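Local coordinates for CglIIR protein (Corynebacterium glutamicum, PDB 6F1S) that forms part of the CglI restriction endonuclease as the C-terminal domain of its H subunit, which contains a DEAD-Z1 helicase-like motor, at residues A24-I29 / V102-G107; L40-K45 / S50-R55; N62-D67 / W153-K158; G134-A139 / P145-D150. All coordinates share one frame; numbering follows the deposited sequence.

Contact 1 (A24-I29 / V102-G107); sequences AADPRI and VNQGTG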
loop_
_atom_site.group_PDB
_atom_site.type_symbol
_atom_site.label_atom_id
_atom_site.label_comp_id
_atom_site.label_asym_id
_atom_site.label_seq_id
_atom_site.Cartn_x
_atom_site.Cartn_y
_atom_site.Cartn_z
ATOM N N ALA A 24 -1.353 1.609 -6.557
ATOM C CA ALA A 24 -0.672 2.683 -7.263
ATOM C C ALA A 24 0.362 2.127 -8.233
ATOM O O ALA A 24 1.335 1.499 -7.822
ATOM C CB ALA A 24 -0.007 3.634 -6.275
ATOM N N ALA A 25 0.148 2.371 -9.520
ATOM C CA ALA A 25 1.071 1.930 -10.559
ATOM C C ALA A 25 2.396 2.667 -10.472
ATOM O O ALA A 25 3.458 2.084 -10.702
ATOM C CB ALA A 25 0.457 2.129 -11.929
ATOM N N ASP A 26 2.328 3.951 -10.135
ATOM C CA ASP A 26 3.516 4.798 -10.116
ATOM C C ASP A 26 3.560 5.709 -8.885
ATOM O O ASP A 26 3.470 6.927 -9.005
ATOM C CB ASP A 26 3.572 5.639 -11.400
ATOM C CG ASP A 26 4.898 6.356 -11.576
ATOM O OD1 ASP A 26 5.902 5.903 -10.992
ATOM O OD2 ASP A 26 4.938 7.373 -12.304
ATOM N N PRO A 27 3.711 5.118 -7.689
ATOM C CA PRO A 27 3.718 5.946 -6.479
ATOM C C PRO A 27 4.997 6.756 -6.319
ATOM O O PRO A 27 6.043 6.382 -6.847
ATOM C CB PRO A 27 3.588 4.913 -5.357
ATOM C CG PRO A 27 4.200 3.682 -5.918
ATOM C CD PRO A 27 3.875 3.684 -7.380
ATOM N N ARG A 28 4.897 7.866 -5.594
ATOM C CA ARG A 28 6.059 8.655 -5.199
ATOM C C ARG A 28 6.058 8.866 -3.686
ATOM O O ARG A 28 5.017 9.165 -3.108
ATOM C CB ARG A 28 6.066 10.009 -5.920
ATOM N N ILE A 29 7.216 8.699 -3.047
ATOM C CA ILE A 29 7.344 8.950 -1.610
ATOM C C ILE A 29 7.977 10.303 -1.338
ATOM O O ILE A 29 9.051 10.602 -1.856
ATOM C CB ILE A 29 8.213 7.895 -0.890
ATOM C CG1 ILE A 29 7.904 6.483 -1.378
ATOM C CG2 ILE A 29 8.042 8.012 0.623
ATOM C CD1 ILE A 29 6.562 6.030 -1.019
ATOM N N VAL A 102 8.935 -6.887 -8.246
ATOM C CA VAL A 102 7.937 -6.602 -9.263
ATOM C C VAL A 102 8.393 -5.379 -10.047
ATOM O O VAL A 102 8.782 -4.372 -9.459
ATOM C CB VAL A 102 6.544 -6.346 -8.636
ATOM C CG1 VAL A 102 5.515 -6.040 -9.709
ATOM C CG2 VAL A 102 6.104 -7.535 -7.785
ATOM N N ASN A 103 8.372 -5.457 -11.370
ATOM C CA ASN A 103 8.765 -4.298 -12.161
ATOM C C ASN A 103 7.632 -3.299 -12.273
ATOM O O ASN A 103 6.461 -3.656 -12.187
ATOM C CB ASN A 103 9.231 -4.713 -13.554
ATOM C CG ASN A 103 10.569 -5.417 -13.531
ATOM O OD1 ASN A 103 11.600 -4.806 -13.246
ATOM N ND2 ASN A 103 10.564 -6.708 -13.836
ATOM N N GLN A 104 7.993 -2.038 -12.462
ATOM C CA GLN A 104 7.013 -0.983 -12.619
ATOM C C GLN A 104 6.299 -1.126 -13.963
ATOM O O GLN A 104 6.912 -1.492 -14.968
ATOM C CB GLN A 104 7.691 0.385 -12.500
ATOM C CG GLN A 104 6.745 1.544 -12.217
ATOM C CD GLN A 104 5.957 1.970 -13.439
ATOM O OE1 GLN A 104 6.429 1.838 -14.563
ATOM N NE2 GLN A 104 4.743 2.462 -13.227
ATOM N N GLY A 105 5.001 -0.847 -13.969
ATOM C CA GLY A 105 4.236 -0.776 -15.199
ATOM C C GLY A 105 3.770 -2.098 -15.779
ATOM O O GLY A 105 3.286 -2.131 -16.906
ATOM N N THR A 106 3.903 -3.187 -15.028
ATOM C CA THR A 106 3.482 -4.493 -15.534
ATOM C C THR A 106 1.979 -4.718 -15.381
ATOM O O THR A 106 1.438 -5.693 -15.902
ATOM C CB THR A 106 4.219 -5.652 -14.831
ATOM O OG1 THR A 106 3.919 -5.638 -13.430
ATOM C CG2 THR A 106 5.718 -5.539 -15.035
ATOM N N GLY A 107 1.311 -3.827 -14.654
ATOM C CA GLY A 107 -0.132 -3.897 -14.515
ATOM C C GLY A 107 -0.625 -4.667 -13.307
ATOM O O GLY A 107 -1.829 -4.714 -13.048
#

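Contact 2 (L40-K45 / S50-R55); sequences LAYLDK and STIGMR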
loop_
_atom_site.group_PDB
_atom_site.type_symbol
_atom_site.label_atom_id
_atom_site.label_comp_id
_atom_site.label_asym_id
_atom_site.label_seq_id
_atom_site.Cartn_x
_atom_site.Cartn_y
_atom_site.Cartn_z
ATOM N N LEU A 40 9.543 -0.234 8.394
ATOM C CA LEU A 40 10.386 -1.348 8.820
ATOM C C LEU A 40 10.447 -1.479 10.345
ATOM O O LEU A 40 10.542 -2.589 10.869
ATOM C CB LEU A 40 11.796 -1.203 8.249
ATOM C CG LEU A 40 11.913 -1.422 6.738
ATOM C CD1 LEU A 40 13.351 -1.234 6.280
ATOM C CD2 LEU A 40 11.386 -2.799 6.336
ATOM N N ALA A 41 10.389 -0.353 11.056
ATOM C CA ALA A 41 10.334 -0.399 12.518
ATOM C C ALA A 41 8.995 -0.970 12.963
ATOM O O ALA A 41 8.919 -1.676 13.965
ATOM C CB ALA A 41 10.551 0.974 13.122
ATOM N N TYR A 42 7.943 -0.661 12.213
ATOM C CA TYR A 42 6.616 -1.187 12.516
ATOM C C TYR A 42 6.589 -2.696 12.289
ATOM O O TYR A 42 6.070 -3.446 13.117
ATOM C CB TYR A 42 5.542 -0.497 11.662
ATOM C CG TYR A 42 4.121 -0.891 12.010
ATOM C CD1 TYR A 42 3.585 -2.098 11.577
ATOM C CD2 TYR A 42 3.309 -0.048 12.765
ATOM C CE1 TYR A 42 2.295 -2.465 11.896
ATOM C CE2 TYR A 42 2.010 -0.406 13.086
ATOM C CZ TYR A 42 1.507 -1.616 12.649
ATOM O OH TYR A 42 0.220 -1.981 12.963
ATOM N N LEU A 43 7.150 -3.126 11.162
ATOM C CA LEU A 43 7.188 -4.539 10.789
ATOM C C LEU A 43 7.838 -5.394 11.870
ATOM O O LEU A 43 7.390 -6.499 12.165
ATOM C CB LEU A 43 7.929 -4.712 9.465
ATOM C CG LEU A 43 8.366 -6.115 9.047
ATOM C CD1 LEU A 43 7.179 -7.069 8.992
ATOM C CD2 LEU A 43 9.068 -6.043 7.704
ATOM N N ASP A 44 8.896 -4.869 12.468
ATOM C CA ASP A 44 9.566 -5.574 13.547
ATOM C C ASP A 44 8.737 -5.544 14.823
ATOM O O ASP A 44 8.603 -6.552 15.508
ATOM C CB ASP A 44 10.938 -4.968 13.811
ATOM C CG ASP A 44 11.598 -5.557 15.032
ATOM O OD1 ASP A 44 12.171 -6.662 14.919
ATOM O OD2 ASP A 44 11.539 -4.915 16.105
ATOM N N LYS A 45 8.172 -4.383 15.131
ATOM C CA LYS A 45 7.481 -4.186 16.399
ATOM C C LYS A 45 6.118 -4.876 16.444
ATOM O O LYS A 45 5.701 -5.365 17.493
ATOM C CB LYS A 45 7.321 -2.688 16.676
ATOM C CG LYS A 45 6.678 -2.361 18.012
ATOM C CD LYS A 45 7.582 -2.728 19.177
ATOM C CE LYS A 45 8.761 -1.777 19.290
ATOM N NZ LYS A 45 9.518 -2.000 20.554
ATOM N N SER A 50 -1.194 -7.248 10.616
ATOM C CA SER A 50 -1.706 -6.699 11.862
ATOM C C SER A 50 -2.968 -5.896 11.636
ATOM O O SER A 50 -3.367 -5.659 10.498
ATOM C CB SER A 50 -0.653 -5.813 12.525
ATOM O OG SER A 50 -0.439 -4.624 11.786
ATOM N N THR A 51 -3.602 -5.478 12.722
ATOM C CA THR A 51 -4.635 -4.459 12.611
ATOM C C THR A 51 -4.050 -3.159 13.128
ATOM O O THR A 51 -3.122 -3.163 13.932
ATOM C CB THR A 51 -5.913 -4.822 13.380
ATOM O OG1 THR A 51 -5.622 -4.944 14.776
ATOM C CG2 THR A 51 -6.487 -6.130 12.857
ATOM N N ILE A 52 -4.582 -2.047 12.644
ATOM C CA ILE A 52 -4.029 -0.740 12.963
ATOM C C ILE A 52 -5.135 0.313 12.902
ATOM O O ILE A 52 -6.048 0.216 12.082
ATOM C CB ILE A 52 -2.871 -0.390 12.002
ATOM C CG1 ILE A 52 -2.180 0.910 12.413
ATOM C CG2 ILE A 52 -3.367 -0.339 10.566
ATOM C CD1 ILE A 52 -1.006 1.282 11.531
ATOM N N GLY A 53 -5.065 1.299 13.792
ATOM C CA GLY A 53 -6.076 2.341 13.875
ATOM C C GLY A 53 -6.124 3.243 12.654
ATOM O O GLY A 53 -5.103 3.488 12.012
HETATM N N MSE A 54 -7.316 3.749 12.353
HETATM C CA MSE A 54 -7.568 4.558 11.158
HETATM C C MSE A 54 -6.633 5.742 10.996
HETATM O O MSE A 54 -6.092 5.968 9.918
HETATM C CB MSE A 54 -9.010 5.070 11.169
HETATM C CG MSE A 54 -10.045 3.974 11.052
HETATM SE SE MSE A 54 -9.750 2.886 9.461
HETATM C CE MSE A 54 -11.317 1.738 9.601
ATOM N N ARG A 55 -6.451 6.503 12.067
ATOM C CA ARG A 55 -5.592 7.675 12.028
ATOM C C ARG A 55 -4.146 7.319 11.672
ATOM O O ARG A 55 -3.442 8.100 11.022
ATOM C CB ARG A 55 -5.642 8.407 13.367
ATOM C CG ARG A 55 -4.761 9.629 13.416
ATOM C CD ARG A 55 -4.772 10.274 14.784
ATOM N NE ARG A 55 -3.813 11.370 14.857
ATOM C CZ ARG A 55 -3.603 12.105 15.943
ATOM N NH1 ARG A 55 -4.291 11.864 17.052
ATOM N NH2 ARG A 55 -2.706 13.080 15.917
#

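Contact 3 (N62-D67 / W153-K158); sequences NAFTVD and WVPNIK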
loop_
_atom_site.group_PDB
_atom_site.type_symbol
_atom_site.label_atom_id
_atom_site.label_comp_id
_atom_site.label_asym_id
_atom_site.label_seq_id
_atom_site.Cartn_x
_atom_site.Cartn_y
_atom_site.Cartn_z
ATOM N N ASN A 62 -0.515 9.467 3.866
ATOM C CA ASN A 62 -0.097 10.841 3.579
ATOM C C ASN A 62 1.360 10.946 3.165
ATOM O O ASN A 62 1.776 11.951 2.601
ATOM C CB ASN A 62 -0.330 11.744 4.790
ATOM C CG ASN A 62 -1.784 12.099 4.976
ATOM O OD1 ASN A 62 -2.525 12.255 4.006
ATOM N ND2 ASN A 62 -2.205 12.224 6.226
ATOM N N ALA A 63 2.140 9.912 3.454
ATOM C CA ALA A 63 3.540 9.904 3.064
ATOM C C ALA A 63 3.664 9.667 1.567
ATOM O O ALA A 63 4.745 9.815 0.991
ATOM C CB ALA A 63 4.302 8.855 3.838
ATOM N N PHE A 64 2.547 9.300 0.941
ATOM C CA PHE A 64 2.519 9.017 -0.489
ATOM C C PHE A 64 1.969 10.184 -1.296
ATOM O O PHE A 64 1.042 10.877 -0.869
ATOM C CB PHE A 64 1.675 7.771 -0.787
ATOM C CG PHE A 64 2.326 6.471 -0.387
ATOM C CD1 PHE A 64 3.051 5.733 -1.308
ATOM C CD2 PHE A 64 2.193 5.977 0.902
ATOM C CE1 PHE A 64 3.639 4.521 -0.945
ATOM C CE2 PHE A 64 2.778 4.776 1.268
ATOM C CZ PHE A 64 3.507 4.050 0.342
ATOM N N THR A 65 2.558 10.386 -2.468
ATOM C CA THR A 65 2.005 11.273 -3.479
ATOM C C THR A 65 1.690 10.442 -4.714
ATOM O O THR A 65 2.593 9.877 -5.329
ATOM C CB THR A 65 2.976 12.411 -3.850
ATOM O OG1 THR A 65 3.239 13.217 -2.695
ATOM C CG2 THR A 65 2.388 13.279 -4.957
ATOM N N VAL A 66 0.411 10.340 -5.060
ATOM C CA VAL A 66 0.004 9.590 -6.244
ATOM C C VAL A 66 -1.031 10.374 -7.050
ATOM O O VAL A 66 -1.922 11.003 -6.483
ATOM C CB VAL A 66 -0.576 8.197 -5.873
ATOM C CG1 VAL A 66 -0.997 7.436 -7.126
ATOM C CG2 VAL A 66 0.433 7.380 -5.074
ATOM N N ASP A 67 -0.894 10.352 -8.373
ATOM C CA ASP A 67 -1.881 10.972 -9.243
ATOM C C ASP A 67 -3.244 10.324 -9.019
ATOM O O ASP A 67 -3.360 9.102 -9.039
ATOM C CB ASP A 67 -1.461 10.853 -10.709
ATOM C CG ASP A 67 -2.456 11.500 -11.658
ATOM O OD1 ASP A 67 -2.499 12.746 -11.715
ATOM O OD2 ASP A 67 -3.188 10.762 -12.351
ATOM N N TRP A 153 7.970 1.693 -1.739
ATOM C CA TRP A 153 6.843 0.972 -1.163
ATOM C C TRP A 153 5.648 1.193 -2.078
ATOM O O TRP A 153 5.361 2.331 -2.456
ATOM C CB TRP A 153 6.520 1.455 0.250
ATOM C CG TRP A 153 7.433 0.961 1.322
ATOM C CD1 TRP A 153 8.544 1.586 1.801
ATOM C CD2 TRP A 153 7.302 -0.255 2.077
ATOM N NE1 TRP A 153 9.121 0.837 2.796
ATOM C CE2 TRP A 153 8.378 -0.298 2.987
ATOM C CE3 TRP A 153 6.386 -1.313 2.064
ATOM C CZ2 TRP A 153 8.561 -1.353 3.882
ATOM C CZ3 TRP A 153 6.570 -2.362 2.953
ATOM C CH2 TRP A 153 7.649 -2.372 3.849
ATOM N N VAL A 154 4.964 0.116 -2.449
ATOM C CA VAL A 154 3.793 0.231 -3.311
ATOM C C VAL A 154 2.519 -0.129 -2.539
ATOM O O VAL A 154 2.417 -1.214 -1.971
ATOM C CB VAL A 154 3.919 -0.667 -4.555
ATOM C CG1 VAL A 154 2.801 -0.371 -5.532
ATOM C CG2 VAL A 154 5.277 -0.471 -5.219
ATOM N N PRO A 155 1.552 0.795 -2.500
ATOM C CA PRO A 155 0.313 0.565 -1.753
ATOM C C PRO A 155 -0.795 -0.106 -2.569
ATOM O O PRO A 155 -0.990 0.198 -3.739
ATOM C CB PRO A 155 -0.102 1.982 -1.352
ATOM C CG PRO A 155 0.365 2.817 -2.509
ATOM C CD PRO A 155 1.652 2.183 -2.990
ATOM N N ASN A 156 -1.510 -1.021 -1.930
ATOM C CA ASN A 156 -2.684 -1.649 -2.513
ATOM C C ASN A 156 -3.810 -1.554 -1.502
ATOM O O ASN A 156 -3.683 -2.037 -0.385
ATOM C CB ASN A 156 -2.404 -3.110 -2.888
ATOM C CG ASN A 156 -3.653 -3.854 -3.338
ATOM O OD1 ASN A 156 -3.881 -4.039 -4.533
ATOM N ND2 ASN A 156 -4.465 -4.291 -2.379
ATOM N N ILE A 157 -4.904 -0.911 -1.886
ATOM C CA ILE A 157 -6.012 -0.695 -0.968
ATOM C C ILE A 157 -7.248 -1.460 -1.408
ATOM O O ILE A 157 -7.429 -1.749 -2.592
ATOM C CB ILE A 157 -6.365 0.802 -0.848
ATOM C CG1 ILE A 157 -6.759 1.355 -2.218
ATOM C CG2 ILE A 157 -5.192 1.586 -0.267
ATOM C CD1 ILE A 157 -7.122 2.819 -2.214
ATOM N N LYS A 158 -8.092 -1.792 -0.439
ATOM C CA LYS A 158 -9.328 -2.505 -0.703
ATOM C C LYS A 158 -10.332 -2.183 0.394
ATOM O O LYS A 158 -10.065 -2.414 1.573
ATOM C CB LYS A 158 -9.072 -4.011 -0.788
ATOM C CG LYS A 158 -10.311 -4.860 -1.033
ATOM C CD LYS A 158 -9.917 -6.324 -1.212
ATOM C CE LYS A 158 -11.121 -7.202 -1.492
ATOM N NZ LYS A 158 -11.951 -7.391 -0.275
#

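Contact 4 (G134-A139 / P145-D150); sequences GVNDAA and PTWSSD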
loop_
_atom_site.group_PDB
_atom_site.type_symbol
_atom_site.label_atom_id
_atom_site.label_comp_id
_atom_site.label_asym_id
_atom_site.label_seq_id
_atom_site.Cartn_x
_atom_site.Cartn_y
_atom_site.Cartn_z
ATOM N N GLY A 134 16.170 -2.957 -5.552
ATOM C CA GLY A 134 17.157 -3.589 -6.412
ATOM C C GLY A 134 16.602 -4.082 -7.733
ATOM O O GLY A 134 17.004 -5.129 -8.235
ATOM N N VAL A 135 15.684 -3.310 -8.302
ATOM C CA VAL A 135 14.987 -3.672 -9.529
ATOM C C VAL A 135 15.206 -2.600 -10.601
ATOM O O VAL A 135 15.275 -2.897 -11.800
ATOM C CB VAL A 135 13.472 -3.869 -9.245
ATOM C CG1 VAL A 135 12.620 -3.508 -10.440
ATOM C CG2 VAL A 135 13.195 -5.292 -8.787
ATOM N N ASN A 136 15.343 -1.357 -10.151
ATOM C CA ASN A 136 15.438 -0.203 -11.041
ATOM C C ASN A 136 16.638 -0.233 -11.984
ATOM O O ASN A 136 16.497 0.053 -13.172
ATOM C CB ASN A 136 15.471 1.090 -10.217
ATOM C CG ASN A 136 14.086 1.556 -9.812
ATOM O OD1 ASN A 136 13.090 0.883 -10.076
ATOM N ND2 ASN A 136 14.016 2.717 -9.172
ATOM N N ASP A 137 17.810 -0.578 -11.457
ATOM C CA ASP A 137 19.044 -0.554 -12.244
ATOM C C ASP A 137 18.977 -1.452 -13.472
ATOM O O ASP A 137 19.301 -1.020 -14.569
ATOM C CB ASP A 137 20.242 -0.951 -11.384
ATOM C CG ASP A 137 20.653 0.142 -10.423
ATOM O OD1 ASP A 137 20.405 1.327 -10.731
ATOM O OD2 ASP A 137 21.222 -0.180 -9.357
ATOM N N ALA A 138 18.552 -2.697 -13.291
ATOM C CA ALA A 138 18.451 -3.622 -14.416
ATOM C C ALA A 138 17.489 -3.090 -15.476
ATOM O O ALA A 138 17.785 -3.129 -16.669
ATOM C CB ALA A 138 18.009 -4.997 -13.938
ATOM N N ALA A 139 16.350 -2.573 -15.031
ATOM C CA ALA A 139 15.329 -2.075 -15.947
ATOM C C ALA A 139 15.779 -0.793 -16.640
ATOM O O ALA A 139 15.597 -0.637 -17.849
ATOM C CB ALA A 139 14.020 -1.844 -15.206
ATOM N N PRO A 145 10.631 0.759 -17.822
ATOM C CA PRO A 145 10.061 1.561 -16.728
ATOM C C PRO A 145 10.607 1.206 -15.342
ATOM O O PRO A 145 10.843 0.035 -15.037
ATOM C CB PRO A 145 8.566 1.247 -16.813
ATOM C CG PRO A 145 8.340 0.892 -18.225
ATOM C CD PRO A 145 9.573 0.155 -18.652
ATOM N N THR A 146 10.808 2.231 -14.521
ATOM C CA THR A 146 11.364 2.074 -13.186
ATOM C C THR A 146 10.436 2.698 -12.146
ATOM O O THR A 146 9.641 3.577 -12.470
ATOM C CB THR A 146 12.751 2.733 -13.082
ATOM O OG1 THR A 146 12.665 4.091 -13.529
ATOM C CG2 THR A 146 13.760 1.990 -13.939
ATOM N N TRP A 147 10.536 2.244 -10.900
ATOM C CA TRP A 147 9.801 2.874 -9.812
ATOM C C TRP A 147 10.464 4.215 -9.502
ATOM O O TRP A 147 11.620 4.423 -9.853
ATOM C CB TRP A 147 9.765 1.976 -8.573
ATOM C CG TRP A 147 9.147 0.620 -8.816
ATOM C CD1 TRP A 147 9.810 -0.544 -9.079
ATOM C CD2 TRP A 147 7.748 0.290 -8.819
ATOM N NE1 TRP A 147 8.915 -1.575 -9.246
ATOM C CE2 TRP A 147 7.641 -1.089 -9.090
ATOM C CE3 TRP A 147 6.574 1.028 -8.617
ATOM C CZ2 TRP A 147 6.412 -1.748 -9.163
ATOM C CZ3 TRP A 147 5.352 0.371 -8.693
ATOM C CH2 TRP A 147 5.282 -1.002 -8.960
ATOM N N SER A 148 9.738 5.115 -8.849
ATOM C CA SER A 148 10.221 6.477 -8.640
ATOM C C SER A 148 11.389 6.532 -7.662
ATOM O O SER A 148 12.096 7.532 -7.593
ATOM C CB SER A 148 9.088 7.383 -8.147
ATOM O OG SER A 148 8.576 6.937 -6.903
ATOM N N SER A 149 11.590 5.457 -6.908
ATOM C CA SER A 149 12.716 5.393 -5.987
ATOM C C SER A 149 13.129 3.959 -5.689
ATOM O O SER A 149 12.371 3.013 -5.906
ATOM C CB SER A 149 12.391 6.119 -4.677
ATOM O OG SER A 149 11.378 5.447 -3.952
ATOM N N ASP A 150 14.354 3.822 -5.198
ATOM C CA ASP A 150 14.890 2.552 -4.757
ATOM C C ASP A 150 15.466 2.756 -3.358
ATOM O O ASP A 150 16.449 3.472 -3.193
ATOM C CB ASP A 150 15.959 2.038 -5.730
ATOM C CG ASP A 150 16.502 0.671 -5.339
ATOM O OD1 ASP A 150 15.739 -0.144 -4.791
ATOM O OD2 ASP A 150 17.695 0.404 -5.578
HETATM O O HOH W 1 14.458 -1.047 -7.457
HETATM O O HOH W 2 18.124 -1.013 -8.732
#

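Contact 1 (A24-I29 / V102-G107)
Gln104 reaches from one surface loop to the backbone of Ala25 in another, and does so from the second position of a type II beta turn that runs from Asn103 to Thr106. The turn is recognised by its backbone: Gly105 follows with a positive phi, a conformation glycine tolerates readily. The loop lies between strand 92-100 and helix 112-120, while Ala25 and Asp26 belong to the short link between strands 21-23 and 28-29. Gln104 leaves the turn with CG opposite its own N, and its chain then bends at chi2 (-76°), which brings the amide round to Ala25 although the CB itself does not point there. Gln104 NE2 donates to Ala25 O at 2.9 Å, with an N-H...O angle of 158°. Ala25 O lies close to the plane of the Gln104 amide, so the N-H is well aimed. From the acceptor's side the geometry differs: NE2 stands above the carbonyl plane, 59° out of it, and is not on a lone pair. The methylene of Asp26 is the other neighbour, its CB 3.8 Å from Gln104 NE2. Asp70 holds the receiving link from elsewhere, its two carboxylate oxygens accepting from the backbone N-H groups of Ala25 and Asp26. Gln104 also touches Pro145 and Trp147, so its chain is flanked by the loop before strand 152-158. Only 109 Å² is buried here in all, which marks a surface bridge resting on a single hydrogen bond. Behind the donor, both CG and CD of Gln104 lie 3.7 Å from Ala25 O.

Contact 2 (L40-K45 / S50-R55)
Tyr42 extends its ring with CG trans to the main-chain N (chi1 -174°), which carries OH from helix 32-46 to strand 49-52, where Ser50 and Ile52 receive it. Ser50 answers with chi1 at 69°, placing OG in the crowded position between its own N and carbonyl carbon. The unit is a helix followed by a strand, joined by a short turn; the strand is an outer one of the five-stranded mixed sheet. The axes of helix 40-45 and strand 50-52 run at 121° to each other and approach to 11.1 Å, a gap that Tyr42 spans. Tyr42 OH and Ser50 OG form a hydrogen bond of 3.0 Å. Ser50 OG lies in the plane of the ring, at its edge, and comes within 3.5 Å of Tyr42 CE1. Ile52, two residues along and pointing to the same side, meets the ring carbon on the hydroxyl's other side: its CD1 is 3.8 Å from Tyr42 CE2, with the two side chains crossing obliquely. Met94 and Leu96 of the adjacent strand 92-100 also touch the Tyr42 side chain, which therefore packs across two strands. The hydroxyl oxygen itself, Tyr42 OH, stands 3.6 Å from Ile52 CB.

Contact 3 (N62-D67 / W153-K158)
Phe64 fits against strand 152-158 by both the face and the edge of its ring. Over one face sits the ring of Pro155, whose CG is 4.0 Å above the plane and displaced toward the rim; the closest carbons are Phe64 CE1 and Pro155 CD, 3.7 Å apart. At the edge, Trp153 O lies in the plane of the ring, 3.2 Å from Phe64 CE1. Phe64 CZ completes this buried part against Trp153 CB at 4.0 Å, while the indole leads away and its NE1 donates to Asp36 OD1. Leu129 of strand 126-132 and Leu35 of helix 32-46 touch Phe64 as well. The backbones stay apart, the nearest CA atoms (Phe64 and Pro155) being 8.8 Å from each other, consistent with the two-stranded sheet 28-29/64-65 packing on strand 152-158 through side chains. The contrast lies at the flanks. Val66 CG2 stays 5.2 Å from Pro155 CG, and Thr65 and Asp67 are exposed to solvent. No hydrogen bond crosses this contact, so cohesion is mainly apolar, to which the in-plane approach of Trp153 O to the weakly positive Phe64 ring edge may add.

Contact 4 (G134-A139 / P145-D150)
Asn136, in the first turn of helix 136-141, points its CB toward the loop that contains Thr146 and Trp147. Asn136 CB is 4.2 Å from Thr146 CG2, and the two side chains cross at about a right angle. One bond further, Asn136 CG lies 3.7 Å from Thr146 CB. The amide then divides its two ends over one residue. Asn136 OD1 accepts from Trp147 N at 3.0 Å, with an N-H...O angle of 144° and the donor tilted 32° from the carbonyl plane. At the edge of the indole, near its plane, Asn136 OD1 also stands 3.7 Å from Trp147 CD1. Asn136 ND2 turns to the carbonyl of the same residue and gives Trp147 O a weak bond of 3.0 Å, bent to 133°. Helix and loop together form a long helical connection between strands 126-132 and 152-158, two antiparallel neighbours in the main sheet. The indole touches Ile152 and Val154 of strand 152-158, and its NE1 donates to Val102 O. Thr146 CG2 and Ala139 CB pack one turn further along the helix. At the outer end, Asp150 OD1 accepts from Gly134 N at 2.9 Å, on its syn side but out of the carboxylate plane. Two waters extend this carboxylate to the helix start: water 1 takes the N-H of Val135, the N-cap residue, and water 2 that of Asp137, each giving a weak bond to Asp150. The helix N-terminus would probably favour the negative charge there. Asp137 OD2, probably also negative, lies 5.2 Å from Asp150 OD2.

How the contacts relate
Contacts 1, 3 and 4 adjoin one another, whereas contact 2 lies on the far side of the chain's centre from contact 1, with centres about 23 Å apart. Contacts 1 and 3 have centres about 10 Å apart and share the small sheet, where Arg28 O and Thr65 N, 2.8 Å apart, probably form a hydrogen bond. Contacts 1 and 4 are equally close; Pro27 O and Ser148 OG, at 2.6 Å, probably bond there. Trp147 of contact 4 also reaches contact 3, its CZ3 being 3.6 Å from Val154 CG2. Contact 2 meets contact 3 through Leu40 CD2 and Trp153 CZ2, 4.0 Å apart. No ligand marks an active site among them.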